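Local coordinates for protein Dye-decolorizing peroxidase (Irpex lacteus, PDB 7D8M) that probably acts as a heme peroxidase of the dye-decolorizing family, oxidising dyes and related substrates at the expense of hydrogen peroxide, at residues Gly94-Ser99 against Ser107-Ala112; Val220-Lys225 against Asn371-Gln376. One frame throughout, in Å; residues are numbered along the deposited sequence.

Contact 1 of 2, residues Gly94-Ser99 against Ser107-Ala112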
ATOM      1  N   GLY A  94     -17.529   1.394   3.007  1.00 30.87           N
ATOM      2  CA  GLY A  94     -17.049   1.411   1.635  1.00 28.22           C
ATOM      3  C   GLY A  94     -16.186   2.631   1.394  1.00 29.01           C
ATOM      4  O   GLY A  94     -16.369   3.652   2.062  1.00 28.38           O
ATOM      5  N   GLN A  95     -15.249   2.547   0.447  1.00 27.70           N
ATOM      6  CA  GLN A  95     -14.267   3.615   0.292  1.00 28.12           C
ATOM      7  C   GLN A  95     -14.881   4.866  -0.317  1.00 30.78           C
ATOM      8  O   GLN A  95     -14.425   5.982  -0.030  1.00 29.03           O
ATOM      9  CB  GLN A  95     -13.085   3.132  -0.556  1.00 27.17           C
ATOM     10  CG  GLN A  95     -11.872   4.092  -0.562  1.00 25.31           C
ATOM     11  CD  GLN A  95     -10.743   3.580  -1.447  1.00 24.61           C
ATOM     12  OE1 GLN A  95     -10.409   4.196  -2.452  1.00 26.79           O
ATOM     13  NE2 GLN A  95     -10.163   2.439  -1.080  1.00 24.14           N
ATOM     14  N   PHE A  96     -15.915   4.713  -1.142  1.00 26.24           N
ATOM     15  CA  PHE A  96     -16.530   5.877  -1.769  1.00 26.74           C
ATOM     16  C   PHE A  96     -17.174   6.771  -0.723  1.00 31.73           C
ATOM     17  O   PHE A  96     -16.960   7.990  -0.705  1.00 32.36           O
ATOM     18  CB  PHE A  96     -17.566   5.430  -2.798  1.00 30.52           C
ATOM     19  CG  PHE A  96     -18.123   6.548  -3.618  1.00 32.96           C
ATOM     20  CD1 PHE A  96     -17.293   7.320  -4.416  1.00 31.79           C
ATOM     21  CD2 PHE A  96     -19.483   6.822  -3.603  1.00 35.70           C
ATOM     22  CE1 PHE A  96     -17.803   8.349  -5.179  1.00 33.61           C
ATOM     23  CE2 PHE A  96     -20.005   7.845  -4.367  1.00 34.00           C
ATOM     24  CZ  PHE A  96     -19.162   8.612  -5.156  1.00 37.53           C
ATOM     25  N   LYS A  97     -17.981   6.172   0.155  1.00 32.32           N
ATOM     26  CA  LYS A  97     -18.564   6.916   1.260  1.00 33.95           C
ATOM     27  C   LYS A  97     -17.475   7.505   2.147  1.00 31.41           C
ATOM     28  O   LYS A  97     -17.530   8.685   2.514  1.00 32.47           O
ATOM     29  CB  LYS A  97     -19.487   6.002   2.066  1.00 31.20           C
ATOM     30  CG  LYS A  97     -20.042   6.630   3.326  1.00 34.27           C
ATOM     31  CD  LYS A  97     -20.927   5.652   4.074  1.00 37.99           C
ATOM     32  CE  LYS A  97     -21.561   6.309   5.293  1.00 47.22           C
ATOM     33  NZ  LYS A  97     -22.480   5.367   5.998  1.00 50.92           N
ATOM     34  N   ASP A  98     -16.459   6.705   2.470  1.00 29.29           N
ATOM     35  CA  ASP A  98     -15.379   7.138   3.350  1.00 30.41           C
ATOM     36  C   ASP A  98     -14.451   8.165   2.716  1.00 31.34           C
ATOM     37  O   ASP A  98     -13.629   8.751   3.437  1.00 32.55           O
ATOM     38  CB  ASP A  98     -14.557   5.924   3.794  1.00 28.59           C
ATOM     39  CG  ASP A  98     -13.702   6.213   5.014  1.00 32.51           C
ATOM     40  OD1 ASP A  98     -14.139   7.032   5.849  1.00 29.30           O
ATOM     41  OD2 ASP A  98     -12.601   5.619   5.137  1.00 30.76           O
ATOM     42  N   SER A  99     -14.580   8.427   1.416  1.00 28.83           N
ATOM     43  CA  SER A  99     -13.533   9.154   0.709  1.00 26.68           C
ATOM     44  C   SER A  99     -13.259  10.573   1.221  1.00 33.05           C
ATOM     45  O   SER A  99     -12.089  10.986   1.144  1.00 30.37           O
ATOM     46  CB  SER A  99     -13.840   9.175  -0.795  1.00 31.50           C
ATOM     47  OG  SER A  99     -14.966   9.965  -1.086  1.00 31.31           O
ATOM     48  N   SER A 107     -14.229  13.541  -8.142  1.00 33.17           N
ATOM     49  CA  SER A 107     -14.277  13.865  -9.563  1.00 31.72           C
ATOM     50  C   SER A 107     -13.126  13.231 -10.333  1.00 33.79           C
ATOM     51  O   SER A 107     -13.202  13.126 -11.561  1.00 34.63           O
ATOM     52  CB  SER A 107     -14.279  15.384  -9.772  1.00 35.21           C
ATOM     53  OG  SER A 107     -13.036  15.970  -9.418  1.00 39.71           O
ATOM     54  N   THR A 108     -12.071  12.792  -9.648  1.00 32.34           N
ATOM     55  CA  THR A 108     -10.968  12.105 -10.304  1.00 30.04           C
ATOM     56  C   THR A 108     -11.071  10.582 -10.212  1.00 30.98           C
ATOM     57  O   THR A 108     -10.173   9.887 -10.695  1.00 31.28           O
ATOM     58  CB  THR A 108      -9.622  12.595  -9.732  1.00 27.58           C
ATOM     59  OG1 THR A 108      -9.526  12.288  -8.330  1.00 28.48           O
ATOM     60  CG2 THR A 108      -9.494  14.109  -9.917  1.00 32.98           C
ATOM     61  N   TRP A 109     -12.158  10.046  -9.650  1.00 30.35           N
ATOM     62  CA  TRP A 109     -12.281   8.605  -9.450  1.00 30.16           C
ATOM     63  C   TRP A 109     -12.661   7.896 -10.742  1.00 33.73           C
ATOM     64  O   TRP A 109     -13.460   8.403 -11.535  1.00 32.23           O
ATOM     65  CB  TRP A 109     -13.340   8.294  -8.394  1.00 29.70           C
ATOM     66  CG  TRP A 109     -12.841   8.323  -7.013  1.00 29.96           C
ATOM     67  CD1 TRP A 109     -11.963   9.222  -6.475  1.00 28.92           C
ATOM     68  CD2 TRP A 109     -13.191   7.423  -5.960  1.00 30.17           C
ATOM     69  NE1 TRP A 109     -11.747   8.934  -5.152  1.00 30.26           N
ATOM     70  CE2 TRP A 109     -12.487   7.831  -4.811  1.00 27.56           C
ATOM     71  CE3 TRP A 109     -14.023   6.302  -5.879  1.00 30.30           C
ATOM     72  CZ2 TRP A 109     -12.585   7.155  -3.596  1.00 26.92           C
ATOM     73  CZ3 TRP A 109     -14.125   5.635  -4.669  1.00 28.86           C
ATOM     74  CH2 TRP A 109     -13.409   6.064  -3.546  1.00 27.63           C
ATOM     75  N   GLU A 110     -12.078   6.714 -10.952  1.00 33.24           N
ATOM     76  CA  GLU A 110     -12.611   5.793 -11.947  1.00 32.90           C
ATOM     77  C   GLU A 110     -14.088   5.553 -11.675  1.00 31.31           C
ATOM     78  O   GLU A 110     -14.494   5.348 -10.530  1.00 31.43           O
ATOM     79  CB  GLU A 110     -11.863   4.460 -11.909  1.00 33.56           C
ATOM     80  CG  GLU A 110     -10.376   4.561 -12.183  1.00 36.86           C
ATOM     81  CD  GLU A 110     -10.050   4.924 -13.627  1.00 40.12           C
ATOM     82  OE1 GLU A 110     -10.876   4.639 -14.526  1.00 42.08           O
ATOM     83  OE2 GLU A 110      -8.959   5.507 -13.846  1.00 44.28           O
ATOM     84  N   GLU A 111     -14.891   5.569 -12.741  1.00 35.07           N
ATOM     85  CA  GLU A 111     -16.342   5.531 -12.571  1.00 34.66           C
ATOM     86  C   GLU A 111     -16.794   4.278 -11.828  1.00 37.15           C
ATOM     87  O   GLU A 111     -17.668   4.350 -10.957  1.00 34.38           O
ATOM     88  CB  GLU A 111     -17.025   5.623 -13.936  1.00 40.57           C
ATOM     89  CG  GLU A 111     -18.538   5.648 -13.868  1.00 41.52           C
ATOM     90  CD  GLU A 111     -19.067   6.872 -13.136  1.00 45.24           C
ATOM     91  OE1 GLU A 111     -18.393   7.927 -13.163  1.00 50.46           O
ATOM     92  OE2 GLU A 111     -20.163   6.779 -12.537  1.00 48.17           O
ATOM     93  N   ALA A 112     -16.200   3.119 -12.148  1.00 35.57           N
ATOM     94  CA  ALA A 112     -16.633   1.861 -11.546  1.00 35.43           C
ATOM     95  C   ALA A 112     -16.559   1.877 -10.025  1.00 33.22           C
ATOM     96  O   ALA A 112     -17.298   1.130  -9.372  1.00 32.89           O
ATOM     97  CB  ALA A 112     -15.794   0.699 -12.086  1.00 29.89           C
TER
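Trp109 packs its indole against Gln95, Phe96 and Ser99 in a buried, largely apolar contact between the start of helix 95-102 and the loop that follows it, leading to strand 120-126. Both pieces belong to the first of the two ferredoxin-like halves of the DyP fold, within its dimeric alpha+beta barrel domain, and illustrate how a helix and its own trailing loop can be pinned together by one large ring. The central element is an offset edge-to-face pair: the edge of Phe96 is directed at the face of the indole six-membered ring, with centroids 5.4 Å apart and planes at 62°. Phe96 CD1 makes the nearest side-chain approach of this pair, 3.6 Å from Trp109 CZ3. Backbone atoms share in the packing, for Phe96 CA lies 3.6 Å from Trp109 CH2. Gln95 runs out extended beyond CG, its own CG anti to the backbone N (chi1 -169°), which carries OE1 to 3.7 Å from CH2 of Trp109. The amide stands nearly perpendicular to the indole; its polar end is engaged by Phe221 and Arg222 of strand 217-226. Trp109 NE1 in turn donates to Asp104 OD2, so the ring's polar corner is satisfied while its benzo end meets the helix. Ser99 presents carbon rather than oxygen, its CB resting 3.7 Å from Trp109 CZ2. Its hydroxyl is turned back on the helix instead: OG donates to Phe96 O at 2.8 Å, approaching from the same face of that carbonyl as Ser99 N.

Contact 2 of 2, residues Val220-Lys225 against Asn371-Gln376. With HEM (protoporphyrin IX containing Fe), chain B.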
ATOM      1  N   VAL A 220      -7.023  -2.956   1.384  1.00 23.41           N
ATOM      2  CA  VAL A 220      -7.322  -1.630   0.855  1.00 23.58           C
ATOM      3  C   VAL A 220      -6.718  -1.515  -0.537  1.00 26.32           C
ATOM      4  O   VAL A 220      -5.507  -1.699  -0.707  1.00 23.66           O
ATOM      5  CB  VAL A 220      -6.772  -0.517   1.760  1.00 24.88           C
ATOM      6  CG1 VAL A 220      -6.961   0.823   1.058  1.00 23.81           C
ATOM      7  CG2 VAL A 220      -7.456  -0.532   3.123  1.00 26.23           C
ATOM      8  N   PHE A 221      -7.543  -1.183  -1.528  1.00 23.18           N
ATOM      9  CA  PHE A 221      -7.045  -0.905  -2.871  1.00 26.94           C
ATOM     10  C   PHE A 221      -7.238   0.565  -3.226  1.00 26.26           C
ATOM     11  O   PHE A 221      -8.325   1.124  -3.034  1.00 25.68           O
ATOM     12  CB  PHE A 221      -7.718  -1.773  -3.940  1.00 24.73           C
ATOM     13  CG  PHE A 221      -7.260  -1.446  -5.342  1.00 22.55           C
ATOM     14  CD1 PHE A 221      -6.164  -2.097  -5.892  1.00 23.53           C
ATOM     15  CD2 PHE A 221      -7.902  -0.463  -6.096  1.00 24.72           C
ATOM     16  CE1 PHE A 221      -5.721  -1.790  -7.162  1.00 21.86           C
ATOM     17  CE2 PHE A 221      -7.468  -0.144  -7.372  1.00 25.20           C
ATOM     18  CZ  PHE A 221      -6.370  -0.810  -7.909  1.00 25.08           C
ATOM     19  N   ARG A 222      -6.187   1.169  -3.782  1.00 23.46           N
ATOM     20  CA  ARG A 222      -6.234   2.524  -4.312  1.00 23.69           C
ATOM     21  C   ARG A 222      -5.506   2.553  -5.644  1.00 23.10           C
ATOM     22  O   ARG A 222      -4.351   2.127  -5.728  1.00 25.30           O
ATOM     23  CB  ARG A 222      -5.573   3.537  -3.358  1.00 21.66           C
ATOM     24  CG  ARG A 222      -6.125   3.575  -1.955  1.00 25.60           C
ATOM     25  CD  ARG A 222      -6.178   5.037  -1.460  1.00 29.87           C
ATOM     26  NE  ARG A 222      -7.487   5.554  -1.782  1.00 32.17           N
ATOM     27  CZ  ARG A 222      -7.837   6.822  -1.895  1.00 27.53           C
ATOM     28  NH1 ARG A 222      -6.983   7.826  -1.671  1.00 29.51           N
ATOM     29  NH2 ARG A 222      -9.092   7.073  -2.234  1.00 27.81           N
ATOM     30  N   LYS A 223      -6.169   3.048  -6.680  1.00 25.10           N
ATOM     31  CA  LYS A 223      -5.492   3.385  -7.926  1.00 24.92           C
ATOM     32  C   LYS A 223      -4.956   4.809  -7.800  1.00 21.08           C
ATOM     33  O   LYS A 223      -5.734   5.769  -7.827  1.00 23.79           O
ATOM     34  CB  LYS A 223      -6.435   3.264  -9.116  1.00 21.35           C
ATOM     35  CG  LYS A 223      -5.752   3.586 -10.431  1.00 23.96           C
ATOM     36  CD  LYS A 223      -6.645   3.296 -11.632  1.00 27.41           C
ATOM     37  CE  LYS A 223      -5.923   3.610 -12.931  1.00 26.68           C
ATOM     38  NZ  LYS A 223      -5.861   5.081 -13.180  1.00 27.56           N
ATOM     39  N   LEU A 224      -3.628   4.947  -7.677  1.00 22.53           N
ATOM     40  CA  LEU A 224      -2.973   6.236  -7.423  1.00 23.45           C
ATOM     41  C   LEU A 224      -2.174   6.641  -8.658  1.00 22.55           C
ATOM     42  O   LEU A 224      -1.081   6.123  -8.905  1.00 21.31           O
ATOM     43  CB  LEU A 224      -2.089   6.159  -6.182  1.00 22.68           C
ATOM     44  CG  LEU A 224      -2.839   5.749  -4.907  1.00 27.22           C
ATOM     45  CD1 LEU A 224      -1.882   5.616  -3.739  1.00 21.53           C
ATOM     46  CD2 LEU A 224      -3.988   6.720  -4.579  1.00 24.42           C
ATOM     47  N   LYS A 225      -2.747   7.553  -9.438  1.00 22.69           N
ATOM     48  CA  LYS A 225      -2.107   8.065 -10.642  1.00 25.39           C
ATOM     49  C   LYS A 225      -0.935   8.974 -10.278  1.00 25.67           C
ATOM     50  O   LYS A 225      -1.026   9.764  -9.340  1.00 24.59           O
ATOM     51  CB  LYS A 225      -3.134   8.833 -11.468  1.00 23.91           C
ATOM     52  CG  LYS A 225      -2.597   9.547 -12.688  1.00 23.84           C
ATOM     53  CD  LYS A 225      -3.657  10.516 -13.224  1.00 36.33           C
ATOM     54  CE  LYS A 225      -3.738  10.513 -14.747  1.00 40.18           C
ATOM     55  NZ  LYS A 225      -5.113  10.879 -15.198  1.00 46.80           N
ATOM     56  N   ASN A 371      -6.781   1.634  11.537  1.00 25.79           N
ATOM     57  CA  ASN A 371      -5.470   1.685  12.180  1.00 28.15           C
ATOM     58  C   ASN A 371      -4.307   1.602  11.205  1.00 26.64           C
ATOM     59  O   ASN A 371      -3.187   1.970  11.572  1.00 27.45           O
ATOM     60  CB  ASN A 371      -5.316   0.547  13.191  1.00 29.80           C
ATOM     61  CG  ASN A 371      -6.190   0.724  14.412  1.00 30.75           C
ATOM     62  OD1 ASN A 371      -6.782   1.788  14.629  1.00 27.71           O
ATOM     63  ND2 ASN A 371      -6.279  -0.327  15.219  1.00 29.18           N
ATOM     64  N   GLY A 372      -4.533   1.115   9.994  1.00 26.00           N
ATOM     65  CA  GLY A 372      -3.457   1.013   9.026  1.00 29.49           C
ATOM     66  C   GLY A 372      -3.545   2.091   7.967  1.00 25.96           C
ATOM     67  O   GLY A 372      -3.282   3.267   8.250  1.00 27.93           O
ATOM     68  N   PHE A 373      -3.949   1.700   6.755  1.00 26.62           N
ATOM     69  CA  PHE A 373      -4.047   2.645   5.647  1.00 25.62           C
ATOM     70  C   PHE A 373      -4.721   3.946   6.066  1.00 26.50           C
ATOM     71  O   PHE A 373      -4.203   5.043   5.818  1.00 24.90           O
ATOM     72  CB  PHE A 373      -4.831   2.030   4.491  1.00 23.59           C
ATOM     73  CG  PHE A 373      -5.395   3.061   3.566  1.00 25.98           C
ATOM     74  CD1 PHE A 373      -4.576   3.694   2.633  1.00 21.45           C
ATOM     75  CD2 PHE A 373      -6.728   3.446   3.654  1.00 24.36           C
ATOM     76  CE1 PHE A 373      -5.087   4.664   1.793  1.00 23.57           C
ATOM     77  CE2 PHE A 373      -7.234   4.417   2.814  1.00 23.12           C
ATOM     78  CZ  PHE A 373      -6.420   5.023   1.885  1.00 23.28           C
ATOM     79  N   ARG A 374      -5.894   3.836   6.696  1.00 25.26           N
ATOM     80  CA  ARG A 374      -6.722   5.012   6.931  1.00 27.30           C
ATOM     81  C   ARG A 374      -6.060   5.965   7.921  1.00 23.08           C
ATOM     82  O   ARG A 374      -6.133   7.191   7.761  1.00 25.73           O
ATOM     83  CB  ARG A 374      -8.099   4.571   7.432  1.00 24.98           C
ATOM     84  CG  ARG A 374      -9.164   5.665   7.457  1.00 26.65           C
ATOM     85  CD  ARG A 374     -10.503   5.077   7.940  1.00 26.22           C
ATOM     86  NE  ARG A 374     -11.616   6.000   7.754  1.00 29.01           N
ATOM     87  CZ  ARG A 374     -11.981   6.908   8.654  1.00 29.81           C
ATOM     88  NH1 ARG A 374     -11.312   7.009   9.794  1.00 24.77           N
ATOM     89  NH2 ARG A 374     -13.007   7.714   8.410  1.00 29.12           N
ATOM     90  N   PHE A 375      -5.431   5.417   8.963  1.00 24.44           N
ATOM     91  CA  PHE A 375      -4.713   6.238   9.933  1.00 25.99           C
ATOM     92  C   PHE A 375      -3.486   6.885   9.298  1.00 27.94           C
ATOM     93  O   PHE A 375      -3.221   8.081   9.493  1.00 27.69           O
ATOM     94  CB  PHE A 375      -4.307   5.368  11.130  1.00 26.91           C
ATOM     95  CG  PHE A 375      -4.194   6.118  12.434  1.00 30.71           C
ATOM     96  CD1 PHE A 375      -5.323   6.586  13.082  1.00 30.02           C
ATOM     97  CD2 PHE A 375      -2.952   6.327  13.024  1.00 31.00           C
ATOM     98  CE1 PHE A 375      -5.218   7.264  14.290  1.00 28.75           C
ATOM     99  CE2 PHE A 375      -2.837   7.007  14.231  1.00 29.32           C
ATOM    100  CZ  PHE A 375      -3.971   7.474  14.862  1.00 32.70           C
ATOM    101  N   GLN A 376      -2.716   6.093   8.546  1.00 26.28           N
ATOM    102  CA  GLN A 376      -1.527   6.604   7.875  1.00 25.81           C
ATOM    103  C   GLN A 376      -1.882   7.744   6.935  1.00 27.57           C
ATOM    104  O   GLN A 376      -1.172   8.760   6.876  1.00 24.47           O
ATOM    105  CB  GLN A 376      -0.834   5.471   7.110  1.00 25.48           C
ATOM    106  CG  GLN A 376      -0.209   4.390   7.999  1.00 25.29           C
ATOM    107  CD  GLN A 376       0.100   3.111   7.224  1.00 24.51           C
ATOM    108  OE1 GLN A 376       0.091   3.105   5.997  1.00 22.91           O
ATOM    109  NE2 GLN A 376       0.355   2.026   7.938  1.00 26.24           N
TER
HETATM  110  CHA HEM B 601       7.071   3.671   2.024  1.00 25.46           C
HETATM  111  CHB HEM B 601       6.237   5.580  -2.356  1.00 24.76           C
HETATM  112  CHC HEM B 601       1.478   5.666  -1.375  1.00 23.29           C
HETATM  113  CHD HEM B 601       2.377   4.233   3.171  1.00 22.95           C
HETATM  114  C1A HEM B 601       7.267   4.157   0.750  1.00 23.50           C
HETATM  115  C2A HEM B 601       8.530   4.205   0.038  1.00 26.99           C
HETATM  116  C3A HEM B 601       8.290   4.722  -1.181  1.00 25.45           C
HETATM  117  C4A HEM B 601       6.876   5.016  -1.273  1.00 25.09           C
HETATM  118  CMA HEM B 601       9.298   4.981  -2.315  1.00 22.58           C
HETATM  119  CAA HEM B 601       9.889   3.722   0.613  1.00 25.80           C
HETATM  120  CBA HEM B 601      10.095   2.238   0.311  1.00 28.15           C
HETATM  121  CGA HEM B 601       9.789   1.376   1.520  1.00 29.49           C
HETATM  122  O1A HEM B 601      10.087   1.805   2.660  1.00 32.36           O
HETATM  123  O2A HEM B 601       9.271   0.238   1.343  1.00 29.11           O
HETATM  124  C1B HEM B 601       4.876   5.730  -2.475  1.00 24.62           C
HETATM  125  C2B HEM B 601       4.191   6.150  -3.676  1.00 25.16           C
HETATM  126  C3B HEM B 601       2.874   6.184  -3.397  1.00 21.93           C
HETATM  127  C4B HEM B 601       2.693   5.771  -2.024  1.00 22.28           C
HETATM  128  CMB HEM B 601       4.924   6.518  -4.999  1.00 22.30           C
HETATM  129  CAB HEM B 601       1.679   6.536  -4.318  1.00 22.66           C
HETATM  130  CBB HEM B 601       1.746   6.519  -5.653  1.00 22.80           C
HETATM  131  C1C HEM B 601       1.296   5.356  -0.038  1.00 23.08           C
HETATM  132  C2C HEM B 601       0.050   5.418   0.708  1.00 24.02           C
HETATM  133  C3C HEM B 601       0.301   5.013   1.969  1.00 24.27           C
HETATM  134  C4C HEM B 601       1.717   4.707   2.058  1.00 24.03           C
HETATM  135  CMC HEM B 601      -1.298   5.852   0.080  1.00 23.46           C
HETATM  136  CAC HEM B 601      -0.655   4.902   3.186  1.00 25.21           C
HETATM  137  CBC HEM B 601      -1.789   5.614   3.295  1.00 26.35           C
HETATM  138  C1D HEM B 601       3.698   3.841   3.215  1.00 23.54           C
HETATM  139  C2D HEM B 601       4.352   3.091   4.276  1.00 23.58           C
HETATM  140  C3D HEM B 601       5.640   2.944   3.960  1.00 24.86           C
HETATM  141  C4D HEM B 601       5.860   3.593   2.681  1.00 27.14           C
HETATM  142  CMD HEM B 601       3.701   2.558   5.562  1.00 20.43           C
HETATM  143  CAD HEM B 601       6.705   2.223   4.811  1.00 24.10           C
HETATM  144  CBD HEM B 601       7.318   3.239   5.779  1.00 24.95           C
HETATM  145  CGD HEM B 601       8.302   2.586   6.727  1.00 28.35           C
HETATM  146  O1D HEM B 601       9.364   3.204   6.998  1.00 25.74           O
HETATM  147  O2D HEM B 601       8.038   1.447   7.205  1.00 26.41           O
HETATM  148  NA  HEM B 601       6.288   4.665  -0.073  1.00 22.91           N
HETATM  149  NB  HEM B 601       3.936   5.503  -1.479  1.00 20.72           N
HETATM  150  NC  HEM B 601       2.283   4.931   0.820  1.00 22.52           N
HETATM  151  ND  HEM B 601       4.645   4.118   2.244  1.00 22.77           N
HETATM  152 FE   HEM B 601       4.291   4.966   0.418  1.00 23.99          FE
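Phe373, the first helical residue after the N-cap Gly372, is wedged between strand 220-225 and the heme, and the packing is closest around its ring. Val220 CG1 forms a CH-pi contact over one face, 3.8 Å from the centroid. The Arg222 and Phe373 side chains cross at about a right angle, and Arg222 touches the ring with its aliphatic part, CD lying 3.4 Å from Phe373 CZ. Bends at chi2 and chi3 (-141° and 92°) leave the guanidinium oblique to the ring, its plane 54° from it, and NH2 forms a salt bridge with Asp104 OD2. In the DyP fold this strand is an inner member of the second ferredoxin-like sheet, and helix 373-381 joins it in lining the heme pocket. Phe373 CD1 comes within 3.4 Å of the heme vinyl carbon CBC, while from the strand Leu224 CD1 reaches CAB of another vinyl at 3.7 Å. An alanine in place of Phe373 removes the ring that Val220 CG1, Arg222 CD and vinyl CBC share, and would probably open a gap beside the heme edge. Neighbouring helix residues are looser toward the strand: the end of Arg374, partly exposed, leads away to a salt bridge with Asp98, and Phe375, also partly exposed, stacks with Phe331.

In the fold
Contacts 1 and 2 have centres 13 Å apart and touch directly, one away from the annotated sites and the other lining the heme pocket. Helix 95-102 bridges them. Its Asp98 OD2 forms a salt bridge of 2.8 Å with Arg374 NE, tying it to helix 373-381, and Gln95 NE2 lies 3.0 Å from Phe221 O, a probable hydrogen bond to the strand. Trp109 CZ2 also packs 3.7 Å from Arg222 NH2. The side chain of Gln95 remains about 10 Å from the heme, whereas the Phe373 side chain touches it and lies about 9 Å from that of His312, the axial iron ligand.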